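Local coordinates for protein fumarylacetoacetate hydrolase (PDB 5TI1) that probably hydrolyses fumarylacetoacetate to fumarate and acetoacetate, the last step of phenylalanine and tyrosine breakdown, with a bound magnesium ion, at residues 42-47 and 290-295; 414-419 and 436-441. All coordinates share one frame; numbering follows the deposited sequence.

How the contacts relate
Contact 1 comes first along the chain and closes before contact 2 opens. Their centres lie about 25 Å apart, and their nearest atoms are about 11 Å apart without touching. Contact 1 ties strand 44-49, in the N-terminal family region, to the end of strand 284-292 in the C-terminal region. Contact 2 lies in the C-terminal region, in the hairpin of strands 416-424 and 429-440. The two contacts belong to different sheets. Strand 252-263, which pairs with 284-292, links them: its Phe-253 touches Ile-290 and its Trp-261 touches Leu-417 and Ile-439. Contact 1 therefore joins two regions, whereas contact 2 builds a layer against the metal-bearing sheet.

Contact 1. Residues 42-47 and 290-295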
loop_
_atom_site.group_PDB
_atom_site.type_symbol
_atom_site.label_atom_id
_atom_site.label_comp_id
_atom_site.label_asym_id
_atom_site.label_seq_id
_atom_site.Cartn_x
_atom_site.Cartn_y
_atom_site.Cartn_z
ATOM N N LEU B 42 22.560 0.389 19.001
ATOM C CA LEU B 42 21.420 1.100 19.568
ATOM C C LEU B 42 20.259 1.148 18.572
ATOM O O LEU B 42 19.840 2.236 18.144
ATOM C CB LEU B 42 21.839 2.509 19.999
ATOM C CG LEU B 42 23.101 2.540 20.867
ATOM C CD1 LEU B 42 23.480 3.967 21.256
ATOM C CD2 LEU B 42 22.921 1.663 22.100
ATOM N N PRO B 43 19.711 0.000 18.182
ATOM C CA PRO B 43 18.568 0.003 17.268
ATOM C C PRO B 43 17.264 0.199 18.026
ATOM O O PRO B 43 17.176 -0.037 19.231
ATOM C CB PRO B 43 18.627 -1.389 16.636
ATOM C CG PRO B 43 19.145 -2.258 17.772
ATOM C CD PRO B 43 20.091 -1.372 18.582
ATOM N N PHE B 44 16.234 0.620 17.288
ATOM C CA PHE B 44 14.923 0.918 17.854
ATOM C C PHE B 44 13.912 -0.169 17.512
ATOM O O PHE B 44 13.903 -0.695 16.394
ATOM C CB PHE B 44 14.395 2.266 17.354
ATOM C CG PHE B 44 15.153 3.443 17.883
ATOM C CD1 PHE B 44 14.771 4.054 19.063
ATOM C CD2 PHE B 44 16.245 3.935 17.199
ATOM C CE1 PHE B 44 15.473 5.144 19.556
ATOM C CE2 PHE B 44 16.954 5.027 17.682
ATOM C CZ PHE B 44 16.566 5.630 18.863
ATOM N N GLY B 45 13.044 -0.474 18.478
ATOM C CA GLY B 45 11.974 -1.433 18.298
ATOM C C GLY B 45 10.805 -1.114 19.206
ATOM O O GLY B 45 10.815 -0.133 19.954
ATOM N N ILE B 46 9.788 -1.970 19.139
ATOM C CA ILE B 46 8.581 -1.862 19.951
ATOM C C ILE B 46 8.433 -3.165 20.714
ATOM O O ILE B 46 8.364 -4.242 20.105
ATOM C CB ILE B 46 7.335 -1.579 19.090
ATOM C CG1 ILE B 46 7.448 -0.202 18.411
ATOM C CG2 ILE B 46 6.066 -1.659 19.920
ATOM C CD1 ILE B 46 7.420 0.965 19.368
ATOM N N PHE B 47 8.376 -3.077 22.043
ATOM C CA PHE B 47 8.344 -4.285 22.850
ATOM C C PHE B 47 7.330 -4.150 23.975
ATOM O O PHE B 47 6.853 -3.061 24.313
ATOM C CB PHE B 47 9.720 -4.617 23.450
ATOM C CG PHE B 47 10.055 -3.802 24.657
ATOM C CD1 PHE B 47 10.467 -2.487 24.523
ATOM C CD2 PHE B 47 9.948 -4.339 25.929
ATOM C CE1 PHE B 47 10.765 -1.728 25.630
ATOM C CE2 PHE B 47 10.254 -3.583 27.039
ATOM C CZ PHE B 47 10.658 -2.274 26.889
ATOM N N ILE B 290 15.037 -1.804 14.196
ATOM C CA ILE B 290 15.417 -0.886 13.129
ATOM C C ILE B 290 16.788 -0.334 13.474
ATOM O O ILE B 290 16.937 0.412 14.443
ATOM C CB ILE B 290 14.399 0.237 12.925
ATOM C CG1 ILE B 290 13.035 -0.344 12.544
ATOM C CG2 ILE B 290 14.878 1.135 11.810
ATOM C CD1 ILE B 290 11.994 0.719 12.232
ATOM N N VAL B 291 17.790 -0.731 12.699
ATOM C CA VAL B 291 19.151 -0.228 12.874
ATOM C C VAL B 291 19.220 1.126 12.184
ATOM O O VAL B 291 18.922 1.224 10.989
ATOM C CB VAL B 291 20.183 -1.208 12.294
ATOM C CG1 VAL B 291 21.586 -0.583 12.300
ATOM C CG2 VAL B 291 20.179 -2.544 13.070
ATOM N N THR B 292 19.572 2.174 12.934
ATOM C CA THR B 292 19.511 3.529 12.388
ATOM C C THR B 292 20.560 3.743 11.304
ATOM O O THR B 292 21.651 3.167 11.328
ATOM C CB THR B 292 19.709 4.596 13.472
ATOM O OG1 THR B 292 20.984 4.421 14.111
ATOM C CG2 THR B 292 18.597 4.549 14.505
ATOM N N LEU B 293 20.217 4.606 10.353
ATOM C CA LEU B 293 21.155 4.934 9.291
ATOM C C LEU B 293 22.431 5.546 9.860
ATOM O O LEU B 293 23.531 5.284 9.357
ATOM C CB LEU B 293 20.486 5.871 8.288
ATOM C CG LEU B 293 21.334 6.060 7.031
ATOM C CD1 LEU B 293 21.378 4.774 6.215
ATOM C CD2 LEU B 293 20.834 7.227 6.200
ATOM N N ASP B 294 22.310 6.328 10.937
ATOM C CA ASP B 294 23.494 6.867 11.606
ATOM C C ASP B 294 24.393 5.755 12.141
ATOM O O ASP B 294 25.621 5.823 12.003
ATOM C CB ASP B 294 23.073 7.816 12.730
ATOM C CG ASP B 294 22.749 9.211 12.216
ATOM O OD1 ASP B 294 23.379 9.613 11.219
ATOM O OD2 ASP B 294 21.875 9.895 12.791
ATOM N N ALA B 295 23.805 4.716 12.745
ATOM C CA ALA B 295 24.626 3.621 13.252
ATOM C C ALA B 295 25.366 2.912 12.126
ATOM O O ALA B 295 26.438 2.343 12.353
ATOM C CB ALA B 295 23.763 2.622 14.035
HETATM O O HOH W 1 20.676 4.840 17.162
#
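Phe-44 and Ile-290 form a single antiparallel beta bridge between the two regions of the protein. The bridge is buried. It joins the start of strand 44-49, in the N-terminal antiparallel sheet, to the end of strand 284-292, in the mixed sheet of the C-terminal region. The pair is of the hydrogen-bonded kind, with both backbone bonds made. Phe-44 N donates to Ile-290 O at 2.9 Å, and Ile-290 N donates to Phe-44 O at 2.7 Å. The second bond is the straighter, at 169° on the hydrogen. No further bridge follows, so the backbones pair at one bridge, and side chains and a water make the rest of the contact.

Side chains pack beside the bridge. Phe-44 has its CG anti to the carbonyl carbon (chi1 -69°), which sets the ring beside Thr-292. The methyl CG2 of Thr-292 meets the ring at its edge and in its plane, 3.6 Å from Phe-44 CE2. Phe-97 and Leu-94 also touch this ring. Pro-43 packs through its ring carbon CB, which lies 4.1 Å from Val-291 CG2. The same Pro-43 CB rests 3.3 Å from Ile-290 O, the carbonyl that already accepts from Phe-44 N.

Thr-292 has a second role. It is at the N-cap position of a short, weakly bonded helix (293-296). Its OG1 sits between the backbone N and the carbonyl carbon (chi1 59°), while CG2 takes the place beside the N and faces the phenylalanine. One side chain thus serves an apolar contact and a polar one. OG1 accepts from Ala-295 N at 3.1 Å in the capping bond. A water spans the gap: it donates to Leu-42 O at 2.9 Å and is hydrogen-bonded to Thr-292 OG1 at 3.1 Å.

Contact 2. Residues 414-419 and 436-441; sequences GDELTL and AGEILP
Glu-416 and Glu-438 face each other as a non-hydrogen-bonded pair in the antiparallel hairpin of strands 416-424 and 429-440. Both put CG anti to the backbone N (chi1 180° and -177°) and run on extended. The two chains cross at a slant, with carboxylate planes 67° apart. Glu-438 OE2 comes over the aliphatic stem of its partner, 3.5 Å from Glu-416 CB. The OE2 atoms of Glu-416 and Glu-438 are 4.2 Å apart. Thr-418 and Ala-436 share this face, with Thr-418 OG1 3.7 Å from Ala-436 CB.

Leu-417 points to the other face and packs on Trp-261 and Ile-225. Its backbone pairs with Gly-437: Leu-417 N donates to Gly-437 O at 2.9 Å, and Gly-437 N to Leu-417 O at 3.0 Å. Just before strand 416-424, Asp-415 O accepts from Ile-439 N at 3.1 Å.

Asp-415 CB points away from the partner strand, and OD2 salt-bridges Arg-408. Arg-331 probably offsets part of the like-charge repulsion by a salt bridge to Glu-416 OE1. Glu-438 OE1 accepts weakly from Gln-333 NE2. The hairpin is thus mostly polar on the face of Glu-416, Glu-438 and Thr-418, and apolar where Leu-417 and Ile-439 meet the metal-bearing sheet.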
loop_
_atom_site.group_PDB
_atom_site.type_symbol
_atom_site.label_atom_id
_atom_site.label_comp_id
_atom_site.label_asym_id
_atom_site.label_seq_id
_atom_site.Cartn_x
_atom_site.Cartn_y
_atom_site.Cartn_z
ATOM N N GLY B 414 6.911 -27.001 7.267
ATOM C CA GLY B 414 7.679 -27.161 8.480
ATOM C C GLY B 414 9.109 -26.645 8.423
ATOM O O GLY B 414 9.789 -26.660 9.461
ATOM N N ASP B 415 9.600 -26.226 7.256
ATOM C CA ASP B 415 10.898 -25.551 7.176
ATOM C C ASP B 415 10.832 -24.182 7.846
ATOM O O ASP B 415 9.888 -23.413 7.631
ATOM C CB ASP B 415 11.325 -25.339 5.722
ATOM C CG ASP B 415 11.693 -26.616 4.998
ATOM O OD1 ASP B 415 11.707 -27.713 5.611
ATOM O OD2 ASP B 415 11.988 -26.498 3.785
ATOM N N GLU B 416 11.855 -23.855 8.629
ATOM C CA GLU B 416 12.001 -22.515 9.184
ATOM C C GLU B 416 13.119 -21.794 8.438
ATOM O O GLU B 416 14.231 -22.317 8.314
ATOM C CB GLU B 416 12.294 -22.551 10.689
ATOM C CG GLU B 416 12.462 -21.156 11.317
ATOM C CD GLU B 416 12.655 -21.186 12.834
ATOM O OE1 GLU B 416 13.588 -21.875 13.322
ATOM O OE2 GLU B 416 11.875 -20.505 13.537
ATOM N N LEU B 417 12.819 -20.603 7.932
ATOM C CA LEU B 417 13.772 -19.805 7.167
ATOM C C LEU B 417 14.170 -18.605 8.012
ATOM O O LEU B 417 13.297 -17.854 8.464
ATOM C CB LEU B 417 13.171 -19.361 5.832
ATOM C CG LEU B 417 13.235 -20.363 4.669
ATOM C CD1 LEU B 417 14.672 -20.509 4.178
ATOM C CD2 LEU B 417 12.631 -21.734 4.997
ATOM N N THR B 418 15.478 -18.430 8.234
ATOM C CA THR B 418 15.974 -17.372 9.107
ATOM C C THR B 418 16.989 -16.505 8.377
ATOM O O THR B 418 18.070 -16.980 8.009
ATOM C CB THR B 418 16.594 -17.951 10.380
ATOM O OG1 THR B 418 15.652 -18.821 11.026
ATOM C CG2 THR B 418 16.954 -16.827 11.330
ATOM N N LEU B 419 16.659 -15.230 8.215
ATOM C CA LEU B 419 17.598 -14.222 7.724
ATOM C C LEU B 419 18.340 -13.597 8.895
ATOM O O LEU B 419 17.747 -13.323 9.944
ATOM C CB LEU B 419 16.866 -13.114 6.959
ATOM C CG LEU B 419 16.515 -13.245 5.479
ATOM C CD1 LEU B 419 15.650 -14.421 5.241
ATOM C CD2 LEU B 419 15.817 -11.963 4.980
ATOM N N ALA B 436 12.774 -14.347 10.919
ATOM C CA ALA B 436 12.453 -15.765 10.796
ATOM C C ALA B 436 10.965 -16.027 10.552
ATOM O O ALA B 436 10.090 -15.301 11.031
ATOM C CB ALA B 436 12.871 -16.542 12.059
ATOM N N GLY B 437 10.690 -17.113 9.839
ATOM C CA GLY B 437 9.334 -17.609 9.708
ATOM C C GLY B 437 9.362 -19.084 9.407
ATOM O O GLY B 437 10.291 -19.583 8.764
ATOM N N GLU B 438 8.331 -19.791 9.868
ATOM C CA GLU B 438 8.210 -21.224 9.653
ATOM C C GLU B 438 6.921 -21.499 8.884
ATOM O O GLU B 438 5.884 -20.894 9.163
ATOM C CB GLU B 438 8.257 -21.967 10.993
ATOM C CG GLU B 438 8.212 -23.482 10.879
ATOM C CD GLU B 438 8.621 -24.179 12.171
ATOM O OE1 GLU B 438 7.791 -24.894 12.753
ATOM O OE2 GLU B 438 9.774 -23.997 12.609
ATOM N N ILE B 439 6.994 -22.382 7.892
ATOM C CA ILE B 439 5.922 -22.536 6.911
ATOM C C ILE B 439 4.869 -23.511 7.436
ATOM O O ILE B 439 5.192 -24.622 7.880
ATOM C CB ILE B 439 6.479 -23.008 5.559
ATOM C CG1 ILE B 439 7.467 -21.974 4.996
ATOM C CG2 ILE B 439 5.334 -23.299 4.589
ATOM C CD1 ILE B 439 6.935 -20.567 4.968
ATOM N N LEU B 440 3.594 -23.087 7.394
ATOM C CA LEU B 440 2.470 -23.947 7.735
ATOM C C LEU B 440 1.893 -24.590 6.478
ATOM O O LEU B 440 1.917 -23.982 5.402
ATOM C CB LEU B 440 1.387 -23.148 8.443
ATOM C CG LEU B 440 1.884 -22.409 9.686
ATOM C CD1 LEU B 440 0.737 -21.675 10.362
ATOM C CD2 LEU B 440 2.551 -23.390 10.648
ATOM N N PRO B 441 1.388 -25.824 6.588
ATOM C CA PRO B 441 0.774 -26.476 5.426
ATOM C C PRO B 441 -0.370 -25.641 4.867
ATOM O O PRO B 441 -1.061 -24.924 5.592
ATOM C CB PRO B 441 0.262 -27.806 5.994
ATOM C CG PRO B 441 1.084 -28.041 7.197
ATOM C CD PRO B 441 1.384 -26.698 7.771
#